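Local coordinates for protein diacylglycerol lipase (Aspergillus oryzae, PDB 5XK2) that probably hydrolyses the ester bonds of mono- and diacylglycerols, as a fungal class 3 lipase of the alpha/beta hydrolase fold, caught here in a closed conformation, at residues Y92-W97 with H152-A157; L118-A123 with A179-A184; L161-L166 with A173-Y178. All coordinates share one frame; numbering follows the deposited sequence.

Contact 1. Residues Y92-W97 with H152-A157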
ATOM      1  N   TYR A  92       0.793   8.817  -0.392  1.00 20.15           N
ATOM      2  CA  TYR A  92      -0.303   7.918  -0.060  1.00 25.11           C
ATOM      3  C   TYR A  92       0.058   6.465  -0.315  1.00 25.74           C
ATOM      4  O   TYR A  92      -0.540   5.554   0.285  1.00 24.75           O
ATOM      5  CB  TYR A  92      -1.559   8.274  -0.850  1.00 24.98           C
ATOM      6  CG  TYR A  92      -2.807   7.635  -0.290  1.00 24.04           C
ATOM      7  CD1 TYR A  92      -3.395   8.123   0.878  1.00 26.36           C
ATOM      8  CD2 TYR A  92      -3.405   6.555  -0.926  1.00 26.82           C
ATOM      9  CE1 TYR A  92      -4.542   7.542   1.399  1.00 31.35           C
ATOM     10  CE2 TYR A  92      -4.546   5.972  -0.415  1.00 33.91           C
ATOM     11  CZ  TYR A  92      -5.112   6.469   0.746  1.00 35.85           C
ATOM     12  OH  TYR A  92      -6.251   5.890   1.255  1.00 43.68           O
ATOM     13  N   SER A  93       1.061   6.223  -1.155  1.00 21.12           N
ATOM     14  CA  SER A  93       1.343   4.829  -1.461  1.00 22.85           C
ATOM     15  C   SER A  93       2.299   4.266  -0.428  1.00 20.75           C
ATOM     16  O   SER A  93       3.504   4.531  -0.447  1.00 23.93           O
ATOM     17  CB  SER A  93       1.951   4.683  -2.861  1.00 27.92           C
ATOM     18  OG  SER A  93       2.373   3.345  -3.081  1.00 24.70           O
ATOM     19  N   ILE A  94       1.750   3.433   0.448  1.00 21.80           N
ATOM     20  CA  ILE A  94       2.541   2.772   1.477  1.00 27.39           C
ATOM     21  C   ILE A  94       3.461   1.750   0.836  1.00 21.57           C
ATOM     22  O   ILE A  94       4.615   1.602   1.242  1.00 24.91           O
ATOM     23  CB  ILE A  94       1.649   2.074   2.518  1.00 42.37           C
ATOM     24  CG1 ILE A  94       0.783   3.102   3.248  1.00 47.97           C
ATOM     25  CG2 ILE A  94       2.503   1.295   3.514  1.00 42.66           C
ATOM     26  CD1 ILE A  94       1.573   4.064   4.131  1.00 31.63           C
ATOM     27  N   ARG A  95       2.965   1.055  -0.187  1.00 26.50           N
ATOM     28  CA  ARG A  95       3.799   0.054  -0.839  1.00 24.65           C
ATOM     29  C   ARG A  95       5.037   0.705  -1.470  1.00 25.47           C
ATOM     30  O   ARG A  95       6.129   0.165  -1.367  1.00 29.09           O
ATOM     31  CB  ARG A  95       2.997  -0.762  -1.874  1.00 27.06           C
ATOM     32  CG  ARG A  95       2.590  -0.030  -3.145  1.00 36.16           C
ATOM     33  CD  ARG A  95       1.833  -0.961  -4.100  1.00 34.78           C
ATOM     34  NE  ARG A  95       2.712  -1.934  -4.750  1.00 35.26           N
ATOM     35  CZ  ARG A  95       2.292  -2.991  -5.442  1.00 29.87           C
ATOM     36  NH1 ARG A  95       0.995  -3.229  -5.594  1.00 24.28           N
ATOM     37  NH2 ARG A  95       3.174  -3.813  -5.995  1.00 35.45           N
ATOM     38  N   ASN A  96       4.896   1.879  -2.072  1.00 23.76           N
ATOM     39  CA  ASN A  96       6.060   2.526  -2.665  1.00 24.70           C
ATOM     40  C   ASN A  96       7.051   2.981  -1.604  1.00 25.69           C
ATOM     41  O   ASN A  96       8.267   2.946  -1.808  1.00 28.20           O
ATOM     42  CB  ASN A  96       5.631   3.702  -3.539  1.00 29.35           C
ATOM     43  CG  ASN A  96       5.047   3.248  -4.871  1.00 40.58           C
ATOM     44  OD1 ASN A  96       4.933   2.047  -5.138  1.00 41.98           O
ATOM     45  ND2 ASN A  96       4.667   4.207  -5.709  1.00 38.58           N
ATOM     46  N   TRP A  97       6.525   3.385  -0.453  1.00 20.39           N
ATOM     47  CA  TRP A  97       7.362   3.831   0.650  1.00 19.63           C
ATOM     48  C   TRP A  97       8.241   2.690   1.180  1.00 20.63           C
ATOM     49  O   TRP A  97       9.415   2.889   1.493  1.00 19.97           O
ATOM     50  CB  TRP A  97       6.471   4.389   1.764  1.00 18.39           C
ATOM     51  CG  TRP A  97       7.198   4.875   2.948  1.00 20.17           C
ATOM     52  CD1 TRP A  97       8.205   5.787   2.969  1.00 21.42           C
ATOM     53  CD2 TRP A  97       6.960   4.502   4.316  1.00 22.80           C
ATOM     54  NE1 TRP A  97       8.622   5.998   4.261  1.00 22.50           N
ATOM     55  CE2 TRP A  97       7.875   5.220   5.106  1.00 22.45           C
ATOM     56  CE3 TRP A  97       6.068   3.623   4.944  1.00 23.51           C
ATOM     57  CZ2 TRP A  97       7.933   5.088   6.494  1.00 22.18           C
ATOM     58  CZ3 TRP A  97       6.126   3.494   6.326  1.00 21.40           C
ATOM     59  CH2 TRP A  97       7.050   4.222   7.084  1.00 23.33           C
ATOM     60  N   HIS A 152      -0.946  13.512   9.353  1.00  7.28           N
ATOM     61  CA  HIS A 152      -1.302  12.128   9.636  1.00  7.64           C
ATOM     62  C   HIS A 152      -0.439  11.229   8.754  1.00  7.94           C
ATOM     63  O   HIS A 152      -0.080  11.635   7.639  1.00 10.48           O
ATOM     64  CB  HIS A 152      -2.816  11.900   9.380  1.00  7.01           C
ATOM     65  CG  HIS A 152      -3.225  10.457   9.362  1.00  7.17           C
ATOM     66  ND1 HIS A 152      -3.461   9.768   8.192  1.00  9.94           N
ATOM     67  CD2 HIS A 152      -3.415   9.567  10.368  1.00  9.57           C
ATOM     68  CE1 HIS A 152      -3.781   8.516   8.478  1.00  9.30           C
ATOM     69  NE2 HIS A 152      -3.747   8.365   9.790  1.00  9.17           N
ATOM     70  N   SER A 153      -0.115  10.026   9.238  1.00  7.79           N
ATOM     71  CA  SER A 153       0.598   9.037   8.427  1.00  9.05           C
ATOM     72  C   SER A 153       1.964   9.600   8.006  1.00 10.67           C
ATOM     73  O   SER A 153       2.669  10.208   8.817  1.00  8.73           O
ATOM     74  CB  SER A 153      -0.261   8.648   7.199  1.00 12.09           C
ATOM     75  OG  SER A 153       0.304   7.578   6.450  1.00 10.93           O
ATOM     76  N   LEU A 154       2.343   9.427   6.742  1.00  9.32           N
ATOM     77  CA  LEU A 154       3.661   9.926   6.318  1.00  9.01           C
ATOM     78  C   LEU A 154       3.732  11.453   6.455  1.00  9.50           C
ATOM     79  O   LEU A 154       4.796  12.006   6.716  1.00 11.02           O
ATOM     80  CB  LEU A 154       3.965   9.495   4.873  1.00 10.11           C
ATOM     81  CG  LEU A 154       4.576   8.094   4.715  1.00 18.16           C
ATOM     82  CD1 LEU A 154       3.772   7.008   5.394  1.00 20.67           C
ATOM     83  CD2 LEU A 154       4.792   7.762   3.228  1.00 14.35           C
ATOM     84  N   GLY A 155       2.600  12.132   6.286  1.00  9.05           N
ATOM     85  CA  GLY A 155       2.538  13.563   6.539  1.00  9.18           C
ATOM     86  C   GLY A 155       2.897  13.931   7.971  1.00 10.46           C
ATOM     87  O   GLY A 155       3.459  14.992   8.207  1.00  9.31           O
ATOM     88  N   ALA A 156       2.554  13.069   8.924  1.00  8.01           N
ATOM     89  CA  ALA A 156       2.920  13.291  10.329  1.00  7.23           C
ATOM     90  C   ALA A 156       4.432  13.180  10.531  1.00  7.50           C
ATOM     91  O   ALA A 156       4.987  13.831  11.409  1.00  9.70           O
ATOM     92  CB  ALA A 156       2.206  12.295  11.224  1.00  8.29           C
ATOM     93  N   ALA A 157       5.085  12.343   9.734  1.00  9.06           N
ATOM     94  CA  ALA A 157       6.545  12.258   9.786  1.00 10.85           C
ATOM     95  C   ALA A 157       7.170  13.569   9.302  1.00 13.14           C
ATOM     96  O   ALA A 157       8.080  14.127   9.923  1.00  9.88           O
ATOM     97  CB  ALA A 157       7.023  11.089   8.948  1.00 11.50           C
TER

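Contact 2. Residues L118-A123 with A179-A184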
ATOM      1  N   LEU A 118      15.982  10.387   5.400  1.00 12.20           N
ATOM      2  CA  LEU A 118      16.285  11.226   4.240  1.00 16.09           C
ATOM      3  C   LEU A 118      15.041  11.644   3.463  1.00 13.57           C
ATOM      4  O   LEU A 118      14.897  12.811   3.082  1.00 13.81           O
ATOM      5  CB  LEU A 118      17.246  10.497   3.295  1.00 16.55           C
ATOM      6  CG  LEU A 118      17.498  11.220   1.962  1.00 15.61           C
ATOM      7  CD1 LEU A 118      18.221  12.530   2.167  1.00 19.21           C
ATOM      8  CD2 LEU A 118      18.270  10.309   1.022  1.00 21.48           C
ATOM      9  N   GLY A 119      14.140  10.696   3.238  1.00 13.29           N
ATOM     10  CA  GLY A 119      12.953  10.986   2.446  1.00 14.47           C
ATOM     11  C   GLY A 119      12.105  12.082   3.067  1.00 16.23           C
ATOM     12  O   GLY A 119      11.676  13.029   2.389  1.00 13.92           O
ATOM     13  N   PHE A 120      11.833  11.951   4.360  1.00 13.10           N
ATOM     14  CA  PHE A 120      10.971  12.916   5.043  1.00 11.28           C
ATOM     15  C   PHE A 120      11.670  14.265   5.183  1.00 10.75           C
ATOM     16  O   PHE A 120      11.034  15.327   5.062  1.00 13.33           O
ATOM     17  CB  PHE A 120      10.565  12.402   6.428  1.00 11.16           C
ATOM     18  CG  PHE A 120       9.751  11.145   6.402  1.00 11.57           C
ATOM     19  CD1 PHE A 120       8.643  11.025   5.563  1.00 12.40           C
ATOM     20  CD2 PHE A 120      10.078  10.085   7.230  1.00 12.54           C
ATOM     21  CE1 PHE A 120       7.893   9.845   5.556  1.00 17.05           C
ATOM     22  CE2 PHE A 120       9.339   8.917   7.230  1.00 14.14           C
ATOM     23  CZ  PHE A 120       8.247   8.794   6.383  1.00 13.12           C
ATOM     24  N   TRP A 121      12.979  14.237   5.431  1.00  9.89           N
ATOM     25  CA  TRP A 121      13.715  15.492   5.563  1.00 12.42           C
ATOM     26  C   TRP A 121      13.722  16.213   4.215  1.00 14.78           C
ATOM     27  O   TRP A 121      13.544  17.423   4.153  1.00 14.92           O
ATOM     28  CB  TRP A 121      15.151  15.257   6.052  1.00 11.24           C
ATOM     29  CG  TRP A 121      15.921  16.564   6.212  1.00 11.89           C
ATOM     30  CD1 TRP A 121      16.965  17.004   5.449  1.00 19.13           C
ATOM     31  CD2 TRP A 121      15.675  17.588   7.181  1.00 10.86           C
ATOM     32  NE1 TRP A 121      17.396  18.238   5.903  1.00 16.58           N
ATOM     33  CE2 TRP A 121      16.617  18.614   6.963  1.00 13.22           C
ATOM     34  CE3 TRP A 121      14.758  17.728   8.230  1.00 12.59           C
ATOM     35  CZ2 TRP A 121      16.654  19.770   7.745  1.00 13.83           C
ATOM     36  CZ3 TRP A 121      14.796  18.873   9.005  1.00 13.63           C
ATOM     37  CH2 TRP A 121      15.741  19.881   8.763  1.00 14.84           C
ATOM     38  N   THR A 122      13.921  15.453   3.144  1.00 12.09           N
ATOM     39  CA  THR A 122      13.882  16.016   1.785  1.00 13.26           C
ATOM     40  C   THR A 122      12.524  16.664   1.481  1.00 14.28           C
ATOM     41  O   THR A 122      12.468  17.780   0.941  1.00 14.53           O
ATOM     42  CB  THR A 122      14.200  14.936   0.736  1.00 15.96           C
ATOM     43  OG1 THR A 122      15.537  14.457   0.954  1.00 16.81           O
ATOM     44  CG2 THR A 122      14.088  15.514  -0.683  1.00 19.91           C
ATOM     45  N   ALA A 123      11.447  15.986   1.867  1.00 12.93           N
ATOM     46  CA  ALA A 123      10.101  16.505   1.644  1.00 12.94           C
ATOM     47  C   ALA A 123       9.923  17.870   2.315  1.00 14.42           C
ATOM     48  O   ALA A 123       9.383  18.799   1.717  1.00 16.19           O
ATOM     49  CB  ALA A 123       9.060  15.518   2.150  1.00 13.65           C
ATOM     50  N   ALA A 179      -0.211   9.051  13.897  1.00  6.80           N
ATOM     51  CA  ALA A 179       0.162   7.832  13.165  1.00  5.59           C
ATOM     52  C   ALA A 179       1.505   7.969  12.464  1.00 10.79           C
ATOM     53  O   ALA A 179       1.706   7.428  11.386  1.00  9.99           O
ATOM     54  CB  ALA A 179      -0.924   7.455  12.122  1.00  7.43           C
ATOM     55  N   ALA A 180       2.432   8.686  13.084  1.00  9.59           N
ATOM     56  CA  ALA A 180       3.704   8.970  12.434  1.00  8.86           C
ATOM     57  C   ALA A 180       4.653   7.784  12.439  1.00  7.44           C
ATOM     58  O   ALA A 180       4.841   7.131  13.474  1.00  9.30           O
ATOM     59  CB  ALA A 180       4.394  10.155  13.128  1.00  9.55           C
ATOM     60  N   PRO A 181       5.292   7.541  11.300  1.00  9.65           N
ATOM     61  CA  PRO A 181       6.546   6.778  11.242  1.00 10.69           C
ATOM     62  C   PRO A 181       7.624   7.409  12.122  1.00  8.94           C
ATOM     63  O   PRO A 181       7.540   8.591  12.442  1.00  9.14           O
ATOM     64  CB  PRO A 181       6.972   6.894   9.775  1.00 11.86           C
ATOM     65  CG  PRO A 181       5.723   7.259   9.013  1.00 12.49           C
ATOM     66  CD  PRO A 181       4.859   8.043   9.979  1.00  8.89           C
ATOM     67  N   ARG A 182       8.652   6.634  12.465  1.00  9.91           N
ATOM     68  CA  ARG A 182       9.873   7.207  13.053  1.00 12.33           C
ATOM     69  C   ARG A 182      10.580   8.113  12.035  1.00 13.22           C
ATOM     70  O   ARG A 182      10.486   7.872  10.815  1.00 12.42           O
ATOM     71  CB  ARG A 182      10.821   6.103  13.499  1.00 10.62           C
ATOM     72  CG  ARG A 182      10.246   5.227  14.593  1.00 10.74           C
ATOM     73  CD  ARG A 182      11.282   4.237  15.098  1.00 10.23           C
ATOM     74  NE  ARG A 182      10.727   3.419  16.186  1.00 11.22           N
ATOM     75  CZ  ARG A 182      10.262   2.182  16.047  1.00 12.33           C
ATOM     76  NH1 ARG A 182      10.283   1.574  14.856  1.00 12.50           N
ATOM     77  NH2 ARG A 182       9.779   1.536  17.117  1.00 14.15           N
ATOM     78  N   VAL A 183      11.139   9.224  12.520  1.00 11.32           N
ATOM     79  CA  VAL A 183      11.955  10.107  11.684  1.00  9.03           C
ATOM     80  C   VAL A 183      13.402  10.322  12.084  1.00 11.16           C
ATOM     81  O   VAL A 183      14.159  10.917  11.331  1.00 13.27           O
ATOM     82  CB  VAL A 183      11.294  11.480  11.572  1.00  9.94           C
ATOM     83  CG1 VAL A 183       9.889  11.307  10.985  1.00 13.08           C
ATOM     84  CG2 VAL A 183      11.201  12.167  12.945  1.00 12.36           C
ATOM     85  N   ALA A 184      13.781   9.864  13.268  1.00  8.52           N
ATOM     86  CA  ALA A 184      14.981  10.374  13.925  1.00  8.48           C
ATOM     87  C   ALA A 184      15.844   9.262  14.499  1.00 12.53           C
ATOM     88  O   ALA A 184      15.333   8.237  14.929  1.00 11.45           O
ATOM     89  CB  ALA A 184      14.582  11.347  15.056  1.00  9.80           C
TER

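Contact 3. Residues L161-L166 with A173-Y178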
ATOM      1  N   LEU A 161       9.597  16.517  11.576  1.00  7.81           N
ATOM      2  CA  LEU A 161      10.873  17.150  11.248  1.00  8.76           C
ATOM      3  C   LEU A 161      10.699  18.650  11.001  1.00  8.65           C
ATOM      4  O   LEU A 161      11.564  19.437  11.362  1.00  9.34           O
ATOM      5  CB  LEU A 161      11.507  16.480  10.036  1.00 10.23           C
ATOM      6  CG  LEU A 161      11.929  15.025  10.247  1.00 10.51           C
ATOM      7  CD1 LEU A 161      12.392  14.437   8.919  1.00 10.30           C
ATOM      8  CD2 LEU A 161      13.055  14.915  11.300  1.00  9.77           C
ATOM      9  N   ALA A 162       9.590  19.050  10.381  1.00  9.48           N
ATOM     10  CA  ALA A 162       9.314  20.474  10.190  1.00  8.59           C
ATOM     11  C   ALA A 162       9.224  21.203  11.528  1.00 11.98           C
ATOM     12  O   ALA A 162       9.801  22.273  11.695  1.00 10.44           O
ATOM     13  CB  ALA A 162       8.014  20.678   9.393  1.00  9.45           C
ATOM     14  N   ALA A 163       8.482  20.638  12.478  1.00  9.58           N
ATOM     15  CA  ALA A 163       8.367  21.262  13.789  1.00  9.54           C
ATOM     16  C   ALA A 163       9.745  21.406  14.449  1.00  8.62           C
ATOM     17  O   ALA A 163      10.056  22.448  15.016  1.00 10.12           O
ATOM     18  CB  ALA A 163       7.420  20.441  14.706  1.00 10.49           C
ATOM     19  N   ALA A 164      10.541  20.348  14.382  1.00  8.88           N
ATOM     20  CA  ALA A 164      11.879  20.344  14.983  1.00  8.54           C
ATOM     21  C   ALA A 164      12.707  21.504  14.429  1.00 11.05           C
ATOM     22  O   ALA A 164      13.318  22.278  15.171  1.00 10.79           O
ATOM     23  CB  ALA A 164      12.574  19.033  14.714  1.00  9.38           C
ATOM     24  N   ASP A 165      12.700  21.616  13.109  1.00  9.31           N
ATOM     25  CA  ASP A 165      13.492  22.643  12.414  1.00  8.45           C
ATOM     26  C   ASP A 165      12.960  24.042  12.731  1.00 11.73           C
ATOM     27  O   ASP A 165      13.729  24.947  13.105  1.00 10.30           O
ATOM     28  CB  ASP A 165      13.467  22.347  10.908  1.00  9.04           C
ATOM     29  CG  ASP A 165      14.466  23.171  10.109  1.00 17.22           C
ATOM     30  OD1 ASP A 165      15.451  23.682  10.680  1.00 17.19           O
ATOM     31  OD2 ASP A 165      14.265  23.279   8.881  1.00 15.18           O
ATOM     32  N   LEU A 166      11.646  24.232  12.588  1.00  9.45           N
ATOM     33  CA  LEU A 166      11.049  25.520  12.879  1.00  8.90           C
ATOM     34  C   LEU A 166      11.380  26.011  14.284  1.00 11.41           C
ATOM     35  O   LEU A 166      11.659  27.190  14.482  1.00 12.21           O
ATOM     36  CB  LEU A 166       9.525  25.460  12.672  1.00  8.50           C
ATOM     37  CG  LEU A 166       9.131  25.376  11.198  1.00 10.42           C
ATOM     38  CD1 LEU A 166       7.618  25.121  11.080  1.00 11.43           C
ATOM     39  CD2 LEU A 166       9.485  26.672  10.434  1.00 11.43           C
ATOM     40  N   ALA A 173       6.715  25.956  17.562  1.00 13.63           N
ATOM     41  CA  ALA A 173       5.787  25.046  16.876  1.00 11.66           C
ATOM     42  C   ALA A 173       5.231  24.008  17.842  1.00 11.56           C
ATOM     43  O   ALA A 173       5.976  23.449  18.648  1.00 12.72           O
ATOM     44  CB  ALA A 173       6.475  24.367  15.721  1.00 12.63           C
ATOM     45  N   ILE A 174       3.918  23.793  17.775  1.00  8.95           N
ATOM     46  CA  ILE A 174       3.247  22.740  18.523  1.00  7.08           C
ATOM     47  C   ILE A 174       2.984  21.605  17.543  1.00 11.16           C
ATOM     48  O   ILE A 174       2.351  21.819  16.492  1.00 12.74           O
ATOM     49  CB  ILE A 174       1.895  23.206  19.110  1.00  9.06           C
ATOM     50  CG1 ILE A 174       1.987  24.587  19.778  1.00 14.43           C
ATOM     51  CG2 ILE A 174       1.319  22.136  20.045  1.00 12.37           C
ATOM     52  CD1 ILE A 174       2.987  24.664  20.905  1.00 19.91           C
ATOM     53  N   LEU A 175       3.454  20.408  17.872  1.00  8.15           N
ATOM     54  CA  LEU A 175       3.401  19.294  16.920  1.00  7.45           C
ATOM     55  C   LEU A 175       2.264  18.332  17.215  1.00  9.36           C
ATOM     56  O   LEU A 175       2.188  17.795  18.312  1.00  8.78           O
ATOM     57  CB  LEU A 175       4.729  18.526  16.953  1.00  6.91           C
ATOM     58  CG  LEU A 175       4.779  17.218  16.151  1.00  9.20           C
ATOM     59  CD1 LEU A 175       4.596  17.452  14.625  1.00  9.74           C
ATOM     60  CD2 LEU A 175       6.103  16.469  16.426  1.00 11.11           C
ATOM     61  N   TYR A 176       1.384  18.107  16.241  1.00  6.36           N
ATOM     62  CA  TYR A 176       0.429  17.004  16.348  1.00  8.95           C
ATOM     63  C   TYR A 176       0.737  16.017  15.242  1.00  9.58           C
ATOM     64  O   TYR A 176       0.498  16.297  14.065  1.00 10.47           O
ATOM     65  CB  TYR A 176      -1.030  17.493  16.266  1.00  9.22           C
ATOM     66  CG  TYR A 176      -1.430  18.418  17.400  1.00 10.04           C
ATOM     67  CD1 TYR A 176      -1.073  19.769  17.380  1.00 11.23           C
ATOM     68  CD2 TYR A 176      -2.108  17.936  18.509  1.00 10.16           C
ATOM     69  CE1 TYR A 176      -1.428  20.626  18.430  1.00 11.67           C
ATOM     70  CE2 TYR A 176      -2.454  18.772  19.558  1.00  9.81           C
ATOM     71  CZ  TYR A 176      -2.128  20.113  19.504  1.00 11.80           C
ATOM     72  OH  TYR A 176      -2.475  20.942  20.545  1.00 12.88           O
ATOM     73  N   ALA A 177       1.291  14.869  15.619  1.00  6.99           N
ATOM     74  CA  ALA A 177       1.746  13.894  14.633  1.00  7.45           C
ATOM     75  C   ALA A 177       0.949  12.613  14.778  1.00  9.11           C
ATOM     76  O   ALA A 177       1.307  11.734  15.549  1.00 10.02           O
ATOM     77  CB  ALA A 177       3.234  13.631  14.829  1.00  8.56           C
ATOM     78  N   TYR A 178      -0.076  12.472  13.954  1.00  6.96           N
ATOM     79  CA  TYR A 178      -1.000  11.345  14.110  1.00  7.29           C
ATOM     80  C   TYR A 178      -0.503  10.190  13.269  1.00  9.65           C
ATOM     81  O   TYR A 178      -0.385  10.335  12.067  1.00  9.84           O
ATOM     82  CB  TYR A 178      -2.411  11.753  13.672  1.00  7.78           C
ATOM     83  CG  TYR A 178      -3.015  12.862  14.505  1.00  6.90           C
ATOM     84  CD1 TYR A 178      -3.730  12.564  15.670  1.00  6.98           C
ATOM     85  CD2 TYR A 178      -2.881  14.205  14.128  1.00  5.28           C
ATOM     86  CE1 TYR A 178      -4.289  13.578  16.458  1.00  7.58           C
ATOM     87  CE2 TYR A 178      -3.446  15.220  14.894  1.00  7.65           C
ATOM     88  CZ  TYR A 178      -4.140  14.901  16.060  1.00  7.14           C
ATOM     89  OH  TYR A 178      -4.694  15.923  16.811  1.00  9.89           O
TER

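Contact 1. Residues Y92-W97 with H152-A157
Ile94 and Trp97 of the short helix 94-98 meet Leu154 in the first turn of helix 154-168, just after Ser153, which holds the N-cap position with a positive phi of 61° in a strained turn between strand and helix. Leu154 is the centre of the contact and uses both methyls. CD2 sits over one face of the indole, 3.9 Å from the centroid of the Trp97 five-membered ring and 17° off its normal, a CH-pi contact. The other methyl, CD1, lies 3.9 Å from Ile94 CD1 and also approaches the indole, 4.1 Å from Trp97 CE3 on the benzo part. Trp97 CG stands anti to its own backbone N (chi1 180°), which carries the indole toward Leu154. The helix of Ile94 and Trp97 is capped by Ser93, whose OG accepts from Asn96 N at 3.1 Å. Ser153 is the probable nucleophile of a GxSxG elbow, and its OG is hydrogen-bonded to His268, consistent with the catalytic triad of lipases. Ile94 CD1 passes 4.4 Å from Ser153 OG. With no hydrogen bond between the segments, apolar packing alone holds the contact: the Ile94 methyl borders the probable nucleophile, and the indole lies on the far side of Leu154 from it.

Contact 2. Residues L118-A123 with A179-A184
Phe120, in the first turn of helix 118-138, points its ring at Pro181 and Val183 in the loop that follows strand 173-178 of the alpha/beta hydrolase fold. The side chains of Phe120 and Pro181 cross at about a right angle, as do those of Phe120 and Val183. Three neighbouring ring atoms do the touching: CZ is 4.0 Å from Pro181 CG, CE2 is equally close to Pro181 CB, and CD2 lies 4.0 Å from Val183 CG1. Phe120 CG is anti to its carbonyl carbon (chi1 -63°), and the ring is thereby sent from the helix toward the loop. Val183 places CG1 likewise anti to its carbonyl carbon, and that branch alone makes the valine's contact with the ring. Arg182, between Pro181 and Val183 in sequence, starts its side chain away from the helix and hydrogen-bonds through NH1 to the carbonyl of Pro212. Around the same ring, Trp97 meets Phe120 with the planes at about 45°, and Ala157 of helix 154-168 packs against it. Within helix 118-138, Leu118 O accepts from both Thr122 N and Thr122 OG1, which reach it from opposite faces of its plane. The backbone oxygen of Arg182 is buried here without a hydrogen-bond partner in the model, 3.9 Å from Phe120 CE2.

Contact 3. Residues L161-L166 with A173-Y178
Ala163, on helix 154-168, packs between Ala173 and Leu175 of strand 173-178; no hydrogen bond crosses the two segments, and the side chains meet by apolar contacts. Its methyl meets the leucine at two places: Ala163 CB is 4.0 Å from Leu175 CB and 4.1 Å from Leu175 CD1. Leu175 has CG anti to its backbone N (chi1 172°), and CD1 thus lies beside the alanine methyl. Ala173 CB rests against the helix backbone, 4.1 Å from Ala163 CA, and touches Ala163 CB at 4.2 Å. One turn further along, Leu166 CB adds a looser touch on Ala173 CB at 4.4 Å. The small alanines let the elements approach closely: the CA atoms of Ala163 and Ala173 are 5.5 Å apart, and the segment axes 8.2 Å.

Helix and strand run nearly antiparallel, at 166°, as expected where they form the second half of a beta-alpha-beta unit made of strand 146-152, helix 154-168 and strand 173-178. On the strand, Ala173 and Leu175 face the helix, whereas Ile174 starts away from it.

Polar bonds are made with other parts of the chain. In the sheet, Ile174 and Tyr176 exchange backbone hydrogen bonds with strand 146-152, and Leu175 bonds on with Tyr199 of strand 198-203. Asp165 forms a salt bridge with Arg128 and accepts from Trp124 NE1, both on helix 118-138, through the same oxygen, OD2.

How the contacts relate
All three contacts are buried and apolar, yet they differ in what they join. Contact 3 lies nearest the centre of the chain and fixes helix 154-168 on the central sheet with alanines and a leucine. Contact 1 uses the N-terminal end of that same helix, with methyls over an indole beside the probable nucleophile, and its segment 92-97 also meets the second subunit. Contact 2 brings in helix 118-138 and a loop, through a phenylalanine ring. Contacts 1 and 2 abut, Ser153 O lying 3.3 Å from Pro181 CD. Leu161 links contacts 2 and 3 by packing on Phe120 and Val183, and Ser153 N probably hydrogen-bonds Tyr178 O between contacts 1 and 3.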